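Local coordinates for protein laccase (Botrytis aclada, PDB 3SQR) that oxidises phenolic compounds, probably including lignin-derived ones, with its copper centres while reducing dioxygen to water, as a glycosylated fungal laccase of the multicopper oxidase family, at residues A102-D106 with F157-Y162; P222-T228 with T336-A340; P81-S87 with W205-S209. All coordinates share one frame; numbering follows the deposited sequence.

Contact 1: A102-D106 with F157-Y162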
loop_
_atom_site.group_PDB
_atom_site.type_symbol
_atom_site.label_atom_id
_atom_site.label_comp_id
_atom_site.label_asym_id
_atom_site.label_seq_id
_atom_site.Cartn_x
_atom_site.Cartn_y
_atom_site.Cartn_z
ATOM N N ALA A 102 14.646 -9.294 0.363
ATOM C CA ALA A 102 15.843 -8.932 1.037
ATOM C C ALA A 102 15.740 -9.367 2.474
ATOM O O ALA A 102 14.748 -9.938 2.874
ATOM C CB ALA A 102 16.112 -7.370 0.907
ATOM N N ASP A 103 16.826 -9.205 3.221
ATOM C CA ASP A 103 16.839 -9.439 4.648
ATOM C C ASP A 103 16.865 -8.100 5.312
ATOM O O ASP A 103 17.419 -7.131 4.801
ATOM C CB ASP A 103 18.123 -10.192 5.104
ATOM C CG ASP A 103 18.161 -11.610 4.598
ATOM O OD1 ASP A 103 17.111 -12.230 4.469
ATOM O OD2 ASP A 103 19.251 -12.065 4.260
ATOM N N TRP A 104 16.307 -8.091 6.507
ATOM C CA TRP A 104 16.356 -6.981 7.406
ATOM C C TRP A 104 17.794 -6.479 7.475
ATOM O O TRP A 104 18.721 -7.236 7.794
ATOM C CB TRP A 104 15.883 -7.512 8.748
ATOM C CG TRP A 104 15.775 -6.555 9.800
ATOM C CD1 TRP A 104 15.696 -5.200 9.688
ATOM C CD2 TRP A 104 15.665 -6.860 11.174
ATOM N NE1 TRP A 104 15.604 -4.609 10.958
ATOM C CE2 TRP A 104 15.587 -5.629 11.882
ATOM C CE3 TRP A 104 15.693 -8.069 11.902
ATOM C CZ2 TRP A 104 15.538 -5.569 13.269
ATOM C CZ3 TRP A 104 15.625 -8.006 13.299
ATOM C CH2 TRP A 104 15.528 -6.768 13.961
ATOM N N GLY A 105 17.966 -5.189 7.200
ATOM C CA GLY A 105 19.282 -4.556 7.263
ATOM C C GLY A 105 20.004 -4.438 5.927
ATOM O O GLY A 105 21.018 -3.731 5.857
ATOM N N ASP A 106 19.532 -5.148 4.885
ATOM C CA ASP A 106 20.168 -5.108 3.603
ATOM C C ASP A 106 20.019 -3.718 2.972
ATOM O O ASP A 106 19.070 -2.985 3.287
ATOM C CB ASP A 106 19.549 -6.122 2.649
ATOM C CG ASP A 106 19.955 -7.541 2.960
ATOM O OD1 ASP A 106 20.866 -7.815 3.802
ATOM O OD2 ASP A 106 19.350 -8.415 2.304
ATOM N N PHE A 157 18.231 2.429 -0.727
ATOM C CA PHE A 157 17.789 2.575 0.577
ATOM C C PHE A 157 18.090 1.323 1.336
ATOM O O PHE A 157 18.306 0.286 0.714
ATOM C CB PHE A 157 16.306 2.937 0.696
ATOM C CG PHE A 157 15.388 2.008 -0.015
ATOM C CD1 PHE A 157 15.069 2.219 -1.337
ATOM C CD2 PHE A 157 14.849 0.895 0.617
ATOM C CE1 PHE A 157 14.187 1.390 -2.021
ATOM C CE2 PHE A 157 13.967 0.050 -0.102
ATOM C CZ PHE A 157 13.629 0.341 -1.429
ATOM N N GLN A 158 18.239 1.485 2.628
ATOM C CA GLN A 158 18.307 0.351 3.522
ATOM C C GLN A 158 16.947 -0.084 3.966
ATOM O O GLN A 158 16.061 0.732 4.291
ATOM C CB GLN A 158 19.164 0.645 4.774
ATOM C CG GLN A 158 19.522 -0.557 5.568
ATOM C CD GLN A 158 20.524 -0.243 6.656
ATOM O OE1 GLN A 158 20.561 0.895 7.145
ATOM N NE2 GLN A 158 21.324 -1.263 7.075
ATOM N N VAL A 159 16.792 -1.409 4.171
ATOM C CA VAL A 159 15.546 -1.821 4.784
ATOM C C VAL A 159 15.799 -2.016 6.271
ATOM O O VAL A 159 16.607 -2.859 6.708
ATOM C CB VAL A 159 14.912 -3.067 4.139
ATOM C CG1 VAL A 159 14.296 -2.693 2.766
ATOM C CG2 VAL A 159 15.960 -4.263 3.967
ATOM N N THR A 160 15.182 -1.146 7.045
ATOM C CA THR A 160 15.392 -1.114 8.486
ATOM C C THR A 160 14.124 -1.653 9.178
ATOM O O THR A 160 13.810 -1.353 10.315
ATOM C CB THR A 160 15.674 0.337 8.917
ATOM O OG1 THR A 160 14.531 1.155 8.615
ATOM C CG2 THR A 160 16.856 0.874 8.146
ATOM N N GLN A 161 13.360 -2.429 8.407
ATOM C CA GLN A 161 12.078 -2.978 8.777
ATOM C C GLN A 161 12.062 -4.388 8.149
ATOM O O GLN A 161 12.815 -4.672 7.216
ATOM C CB GLN A 161 10.906 -2.183 8.172
ATOM C CG GLN A 161 10.785 -0.807 8.708
ATOM C CD GLN A 161 10.026 0.047 7.772
ATOM O OE1 GLN A 161 10.604 0.556 6.759
ATOM N NE2 GLN A 161 8.754 0.245 8.067
ATOM N N TYR A 162 11.164 -5.217 8.663
ATOM C CA TYR A 162 10.977 -6.574 8.161
ATOM C C TYR A 162 9.505 -6.905 8.100
ATOM O O TYR A 162 8.679 -6.410 8.872
ATOM C CB TYR A 162 11.815 -7.598 8.949
ATOM C CG TYR A 162 11.492 -7.631 10.401
ATOM C CD1 TYR A 162 10.480 -8.474 10.890
ATOM C CD2 TYR A 162 12.137 -6.777 11.293
ATOM C CE1 TYR A 162 10.145 -8.453 12.250
ATOM C CE2 TYR A 162 11.798 -6.738 12.619
ATOM C CZ TYR A 162 10.808 -7.586 13.104
ATOM O OH TYR A 162 10.474 -7.613 14.427
HETATM O O HOH W 1 16.080 -1.926 11.738
#
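The amide N of G105 donates to the carbonyl O of V159 over 2.7 Å, a short bond that bends at the hydrogen although the donor lies nearly in line with the C=O. V159 also donates, its N reaching D106 O at 2.9 Å; the CA of Q158 adds a C-H contact to that same oxygen. The third bond is the straightest: the extended side chain of Q158 turns its amide so that NE2 meets G105 O at 2.8 Å, the acceptor lying in the amide plane and the donor tilted from the carbonyl plane. G105 is the third residue of a type II turn from D103 to D106, closed by D106 N on D103 O at 2.9 Å. In this cupredoxin domain the turn passes the chain from strand 100-103 of one sheet to strand 107-114 of the other, while 157-162 passes it back from strand 152-158 to strand 163-169, and the two crossings meet here. CG2 of V159 packs against the turn, 3.3 Å from D103 O and also close to D106 O. Within the turn, W104 holds CG trans to its backbone N (chi1 -177°), which lays the indole beside Y162. The phenol brings CD2 over the indole face, 3.5 Å from CD2 of W104, with the six-membered rings inclined at 48°. At the indole edge NE1 donates in plane to a water 2.8 Å away, which in turn bonds T160 O. D103 and D106 carboxylates both form salt bridges with R68.

Contact 2: P222-T228 with T336-A340; sequences PPALENT and TNNEA
In the second cupredoxin domain, the loop leading into edge strand 227-230 runs past the loop between strands 323-327 and 344-348, and A224, L225 and E226 meet T336, N338 and E339. Only the P222 end borders the type 1 copper site, the side chain of P222 lying about 4 Å from that of the copper ligand H531. One direct backbone bond joins the loops: N338 N donates to L225 O at 2.9 Å, nearly straight. CB of N338 lies against the same L225 O, and with CG beside the backbone N (chi1 -77°) its OD1 comes 3.3 Å from A224 CB. The same methyl is touched by T336 OG1, so A224 is held between two polar side chains. Further along, CG of E339 abuts E226 O at 3.1 Å; the E226 carboxylate itself turns to H207 N. Water does much of the rest. One molecule accepts from L225 N at 2.9 Å and donates to T336 O, and another connects P223 O with T336 O. At the far end a single water is gripped three ways, giving to N227 OD1 at 2.8 Å and to E339 O and accepting from T228 OG1, while N227 ND2 bonds D82 and T235. The seam is therefore largely hydrated, its backbone polar groups matched through solvent more than through direct pairing.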
loop_
_atom_site.group_PDB
_atom_site.type_symbol
_atom_site.label_atom_id
_atom_site.label_comp_id
_atom_site.label_asym_id
_atom_site.label_seq_id
_atom_site.Cartn_x
_atom_site.Cartn_y
_atom_site.Cartn_z
ATOM N N PRO A 222 -16.450 6.092 -8.642
ATOM C CA PRO A 222 -15.539 5.088 -9.169
ATOM C C PRO A 222 -16.334 4.083 -10.016
ATOM O O PRO A 222 -17.415 3.696 -9.639
ATOM C CB PRO A 222 -15.022 4.407 -7.912
ATOM C CG PRO A 222 -15.017 5.480 -6.898
ATOM C CD PRO A 222 -16.418 6.094 -7.174
ATOM N N PRO A 223 -15.811 3.725 -11.186
ATOM C CA PRO A 223 -16.528 2.694 -11.939
ATOM C C PRO A 223 -16.477 1.304 -11.302
ATOM O O PRO A 223 -15.505 0.986 -10.619
ATOM C CB PRO A 223 -15.786 2.655 -13.273
ATOM C CG PRO A 223 -14.429 3.133 -12.987
ATOM C CD PRO A 223 -14.614 4.220 -11.882
ATOM N N ALA A 224 -17.516 0.509 -11.529
ATOM C CA ALA A 224 -17.473 -0.929 -11.269
ATOM C C ALA A 224 -16.531 -1.504 -12.319
ATOM O O ALA A 224 -16.707 -1.281 -13.529
ATOM C CB ALA A 224 -18.833 -1.575 -11.383
ATOM N N LEU A 225 -15.466 -2.150 -11.848
ATOM C CA LEU A 225 -14.516 -2.774 -12.778
ATOM C C LEU A 225 -14.976 -4.156 -13.105
ATOM O O LEU A 225 -15.860 -4.761 -12.454
ATOM C CB LEU A 225 -13.096 -2.764 -12.178
ATOM C CG LEU A 225 -12.574 -1.375 -11.837
ATOM C CD1 LEU A 225 -11.162 -1.429 -11.321
ATOM C CD2 LEU A 225 -12.701 -0.395 -13.012
ATOM N N GLU A 226 -14.349 -4.713 -14.137
ATOM C CA GLU A 226 -14.913 -5.925 -14.746
ATOM C C GLU A 226 -14.628 -7.177 -14.005
ATOM O O GLU A 226 -15.373 -8.138 -14.076
ATOM C CB GLU A 226 -14.377 -6.049 -16.152
ATOM C CG GLU A 226 -14.955 -5.077 -17.154
ATOM C CD GLU A 226 -14.472 -3.620 -17.032
ATOM O OE1 GLU A 226 -13.380 -3.363 -16.496
ATOM O OE2 GLU A 226 -15.227 -2.699 -17.411
ATOM N N ASN A 227 -13.559 -7.216 -13.226
ATOM C CA ASN A 227 -13.254 -8.437 -12.551
ATOM C C ASN A 227 -12.390 -8.123 -11.311
ATOM O O ASN A 227 -12.261 -6.955 -10.938
ATOM C CB ASN A 227 -12.505 -9.402 -13.478
ATOM C CG ASN A 227 -12.752 -10.839 -13.142
ATOM O OD1 ASN A 227 -13.584 -11.172 -12.310
ATOM N ND2 ASN A 227 -11.980 -11.752 -13.828
ATOM N N THR A 228 -11.915 -9.172 -10.683
ATOM C CA THR A 228 -10.922 -9.104 -9.585
ATOM C C THR A 228 -9.830 -10.116 -9.910
ATOM O O THR A 228 -10.058 -11.028 -10.695
ATOM C CB THR A 228 -11.529 -9.416 -8.229
ATOM O OG1 THR A 228 -11.884 -10.809 -8.169
ATOM C CG2 THR A 228 -12.804 -8.533 -7.961
ATOM N N THR A 336 -18.182 -0.851 -5.872
ATOM C CA THR A 336 -18.818 -1.767 -6.821
ATOM C C THR A 336 -17.769 -2.551 -7.633
ATOM O O THR A 336 -16.662 -2.062 -7.883
ATOM C CB THR A 336 -19.660 -1.025 -7.838
ATOM O OG1 THR A 336 -18.871 -0.026 -8.476
ATOM C CG2 THR A 336 -20.906 -0.330 -7.135
ATOM N N ASN A 337 -18.166 -3.760 -8.005
ATOM C CA ASN A 337 -17.417 -4.576 -8.946
ATOM C C ASN A 337 -18.448 -5.444 -9.692
ATOM O O ASN A 337 -19.450 -5.938 -9.123
ATOM C CB ASN A 337 -16.414 -5.443 -8.206
ATOM C CG ASN A 337 -15.456 -6.110 -9.130
ATOM O OD1 ASN A 337 -14.464 -5.520 -9.596
ATOM N ND2 ASN A 337 -15.792 -7.315 -9.454
ATOM N N ASN A 338 -18.135 -5.691 -10.946
ATOM C CA ASN A 338 -19.027 -6.460 -11.795
ATOM C C ASN A 338 -19.050 -7.906 -11.463
ATOM O O ASN A 338 -20.031 -8.606 -11.770
ATOM C CB ASN A 338 -18.599 -6.308 -13.247
ATOM C CG ASN A 338 -19.000 -5.009 -13.853
ATOM O OD1 ASN A 338 -19.620 -4.151 -13.212
ATOM N ND2 ASN A 338 -18.695 -4.863 -15.135
ATOM N N GLU A 339 -18.012 -8.399 -10.763
ATOM C CA GLU A 339 -17.923 -9.796 -10.467
ATOM C C GLU A 339 -17.472 -9.997 -9.027
ATOM O O GLU A 339 -16.617 -10.840 -8.732
ATOM C CB GLU A 339 -16.921 -10.424 -11.420
ATOM C CG GLU A 339 -17.266 -10.233 -12.885
ATOM C CD GLU A 339 -18.551 -10.917 -13.325
ATOM O OE1 GLU A 339 -19.040 -11.788 -12.613
ATOM O OE2 GLU A 339 -19.071 -10.539 -14.381
ATOM N N ALA A 340 -18.131 -9.281 -8.109
ATOM C CA ALA A 340 -17.774 -9.407 -6.705
ATOM C C ALA A 340 -17.751 -10.836 -6.151
ATOM O O ALA A 340 -16.853 -11.207 -5.392
ATOM C CB ALA A 340 -18.710 -8.489 -5.845
HETATM O O HOH W 2 -17.571 2.051 -6.555
HETATM O O HOH W 3 -15.661 0.500 -7.810
HETATM O O HOH W 4 -14.547 -2.742 -9.146
HETATM O O HOH W 5 -17.413 -7.824 -15.857
HETATM O O HOH W 6 -14.064 -11.384 -9.596
#

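Contact 3: P81-S87 with W205-S209; sequences PDGYTRS and WAHES
Y84 swings CG trans to its backbone N (chi1 -166°) while H207 keeps its own CG beside the backbone N (chi1 -74°), and the two rings come to lie flat on one another. Their planes differ by 6° in an offset stack with centroids 4.3 Å apart; CB of Y84 sits over the centre of the imidazole, and CB of H207 over the phenol face. D82 approaches the imidazole edge: H207 NE2 donates to D82 OD2 over a short 2.5 Å, on the syn side of the carboxylate, whose plane stands nearly upright to the ring. D82 OD1 accepts from Y84 N at 3.1 Å, an Asx turn, and takes a water that also accepts from W205 NE1. The contact joins the loop before strand 86-91, and the start of that strand, in the first cupredoxin domain to the end of strand 195-205 and the loop that follows in the second. Here R86, bent at its third torsion, lays its guanidinium on W205, a stacked, off-centre cation-pi pair with CZ 4.1 Å from the six-ring centroid. E208 O covers the opposite guanidinium face. At the edge R86 NH1 donates to A206 O at 2.8 Å, and NE is drawn back to S87 O at 2.7 Å, while D177 forms a salt bridge with NH2. P81 crosses the indole, its CG 3.3 Å from W205 NE1. Since N227 also donates to D82 OD2, the buried carboxylate is probably kept ionised, which would favour a positive H207; the stack, edge bonds and D177 salt bridge would fix the R86 guanidinium's rotation.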
loop_
_atom_site.group_PDB
_atom_site.type_symbol
_atom_site.label_atom_id
_atom_site.label_comp_id
_atom_site.label_asym_id
_atom_site.label_seq_id
_atom_site.Cartn_x
_atom_site.Cartn_y
_atom_site.Cartn_z
ATOM N N PRO A 81 -4.528 -12.041 -17.639
ATOM C CA PRO A 81 -4.470 -12.601 -16.277
ATOM C C PRO A 81 -5.647 -13.434 -15.930
ATOM O O PRO A 81 -5.557 -14.274 -15.045
ATOM C CB PRO A 81 -4.413 -11.355 -15.389
ATOM C CG PRO A 81 -4.991 -10.255 -16.269
ATOM C CD PRO A 81 -4.605 -10.571 -17.639
ATOM N N ASP A 82 -6.766 -13.190 -16.639
ATOM C CA ASP A 82 -8.071 -13.777 -16.324
ATOM C C ASP A 82 -8.839 -14.191 -17.566
ATOM O O ASP A 82 -10.060 -14.252 -17.521
ATOM C CB ASP A 82 -8.945 -12.812 -15.501
ATOM C CG ASP A 82 -9.280 -11.551 -16.251
ATOM O OD1 ASP A 82 -8.733 -11.331 -17.336
ATOM O OD2 ASP A 82 -10.048 -10.700 -15.775
ATOM N N GLY A 83 -8.123 -14.532 -18.624
ATOM C CA GLY A 83 -8.760 -14.866 -19.898
ATOM C C GLY A 83 -9.161 -13.661 -20.706
ATOM O O GLY A 83 -9.753 -13.838 -21.755
ATOM N N TYR A 84 -8.899 -12.432 -20.237
ATOM C CA TYR A 84 -9.110 -11.242 -21.008
ATOM C C TYR A 84 -7.826 -10.515 -21.268
ATOM O O TYR A 84 -7.096 -10.110 -20.352
ATOM C CB TYR A 84 -10.107 -10.271 -20.282
ATOM C CG TYR A 84 -10.607 -9.192 -21.197
ATOM C CD1 TYR A 84 -9.820 -8.108 -21.510
ATOM C CD2 TYR A 84 -11.883 -9.300 -21.828
ATOM C CE1 TYR A 84 -10.232 -7.152 -22.344
ATOM C CE2 TYR A 84 -12.283 -8.325 -22.756
ATOM C CZ TYR A 84 -11.482 -7.260 -22.988
ATOM O OH TYR A 84 -11.730 -6.246 -23.883
ATOM N N THR A 85 -7.528 -10.272 -22.533
ATOM C CA THR A 85 -6.268 -9.729 -22.933
ATOM C C THR A 85 -6.373 -8.229 -22.980
ATOM O O THR A 85 -7.315 -7.653 -23.592
ATOM C CB THR A 85 -5.820 -10.278 -24.341
ATOM O OG1 THR A 85 -5.781 -11.722 -24.275
ATOM C CG2 THR A 85 -4.539 -9.749 -24.717
ATOM N N ARG A 86 -5.434 -7.591 -22.308
ATOM C CA ARG A 86 -5.412 -6.130 -22.211
ATOM C C ARG A 86 -4.066 -5.579 -21.996
ATOM O O ARG A 86 -3.125 -6.316 -21.675
ATOM C CB ARG A 86 -6.359 -5.667 -21.070
ATOM C CG ARG A 86 -6.138 -6.359 -19.739
ATOM C CD ARG A 86 -6.588 -5.431 -18.580
ATOM N NE ARG A 86 -5.740 -4.263 -18.477
ATOM C CZ ARG A 86 -5.761 -3.366 -17.487
ATOM N NH1 ARG A 86 -6.614 -3.495 -16.477
ATOM N NH2 ARG A 86 -4.933 -2.340 -17.530
ATOM N N SER A 87 -3.969 -4.251 -22.129
ATOM C CA SER A 87 -2.748 -3.557 -21.884
ATOM C C SER A 87 -2.466 -3.614 -20.371
ATOM O O SER A 87 -3.366 -3.749 -19.538
ATOM C CB SER A 87 -2.831 -2.104 -22.300
ATOM O OG SER A 87 -3.769 -1.372 -21.477
ATOM N N TRP A 205 -9.770 -5.554 -10.922
ATOM C CA TRP A 205 -9.032 -5.596 -12.167
ATOM C C TRP A 205 -9.921 -5.200 -13.303
ATOM O O TRP A 205 -10.951 -5.866 -13.538
ATOM C CB TRP A 205 -8.518 -7.010 -12.412
ATOM C CG TRP A 205 -7.687 -7.100 -13.615
ATOM C CD1 TRP A 205 -7.962 -7.818 -14.750
ATOM C CD2 TRP A 205 -6.423 -6.478 -13.835
ATOM N NE1 TRP A 205 -6.958 -7.638 -15.675
ATOM C CE2 TRP A 205 -5.996 -6.824 -15.150
ATOM C CE3 TRP A 205 -5.612 -5.638 -13.083
ATOM C CZ2 TRP A 205 -4.813 -6.370 -15.678
ATOM C CZ3 TRP A 205 -4.438 -5.169 -13.623
ATOM C CH2 TRP A 205 -4.034 -5.565 -14.918
ATOM N N ALA A 206 -9.553 -4.108 -13.975
ATOM C CA ALA A 206 -10.331 -3.627 -15.095
ATOM C C ALA A 206 -9.997 -4.465 -16.331
ATOM O O ALA A 206 -8.939 -5.098 -16.365
ATOM C CB ALA A 206 -10.017 -2.167 -15.370
ATOM N N HIS A 207 -10.889 -4.436 -17.336
ATOM C CA HIS A 207 -10.557 -5.016 -18.659
ATOM C C HIS A 207 -10.221 -3.986 -19.659
ATOM O O HIS A 207 -10.378 -4.224 -20.878
ATOM C CB HIS A 207 -11.666 -5.936 -19.142
ATOM C CG HIS A 207 -11.692 -7.228 -18.414
ATOM N ND1 HIS A 207 -12.701 -8.148 -18.577
ATOM C CD2 HIS A 207 -10.818 -7.773 -17.532
ATOM C CE1 HIS A 207 -12.458 -9.190 -17.813
ATOM N NE2 HIS A 207 -11.316 -8.983 -17.160
ATOM N N GLU A 208 -9.663 -2.852 -19.180
ATOM C CA GLU A 208 -9.113 -1.809 -19.974
ATOM C C GLU A 208 -8.217 -0.970 -19.050
ATOM O O GLU A 208 -8.308 -1.081 -17.852
ATOM C CB GLU A 208 -10.215 -0.956 -20.564
ATOM C CG GLU A 208 -11.154 -0.309 -19.506
ATOM C CD GLU A 208 -12.146 -1.268 -18.838
ATOM O OE1 GLU A 208 -12.637 -2.146 -19.558
ATOM O OE2 GLU A 208 -12.465 -1.130 -17.601
ATOM N N SER A 209 -7.389 -0.110 -19.621
ATOM C CA SER A 209 -6.488 0.717 -18.824
ATOM C C SER A 209 -7.336 1.634 -17.984
ATOM O O SER A 209 -8.270 2.256 -18.471
ATOM C CB SER A 209 -5.605 1.576 -19.700
ATOM O OG SER A 209 -4.781 2.522 -18.983
HETATM O O HOH W 7 -7.776 -8.902 -17.992
HETATM O O HOH W 8 -12.951 -4.114 -22.302
HETATM O O HOH W 9 -6.836 -0.442 -22.381
#

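How the contacts relate
From the N terminus, 81-87 comes first and meets 205-209 much later, so contact 3 closes a long loop across the first two cupredoxin domains. Contact 1, joining 102-106 to 157-162, is nested inside that loop; it closes the chain between 106 and 157 and ties the two sheets of the first domain, with its nearest atoms about 22 Å from contact 3. Contact 2 opens only after contact 3 has closed and, within the second domain, closes the long stretch between 228 and 336. Contacts 2 and 3 touch where E226 reaches the 205-209 segment: its OE1 lies 2.7 Å from E208 OE2, close enough that one carboxylate may be protonated. Contact 1 lies on the opposite side of the chain's centre from contact 2.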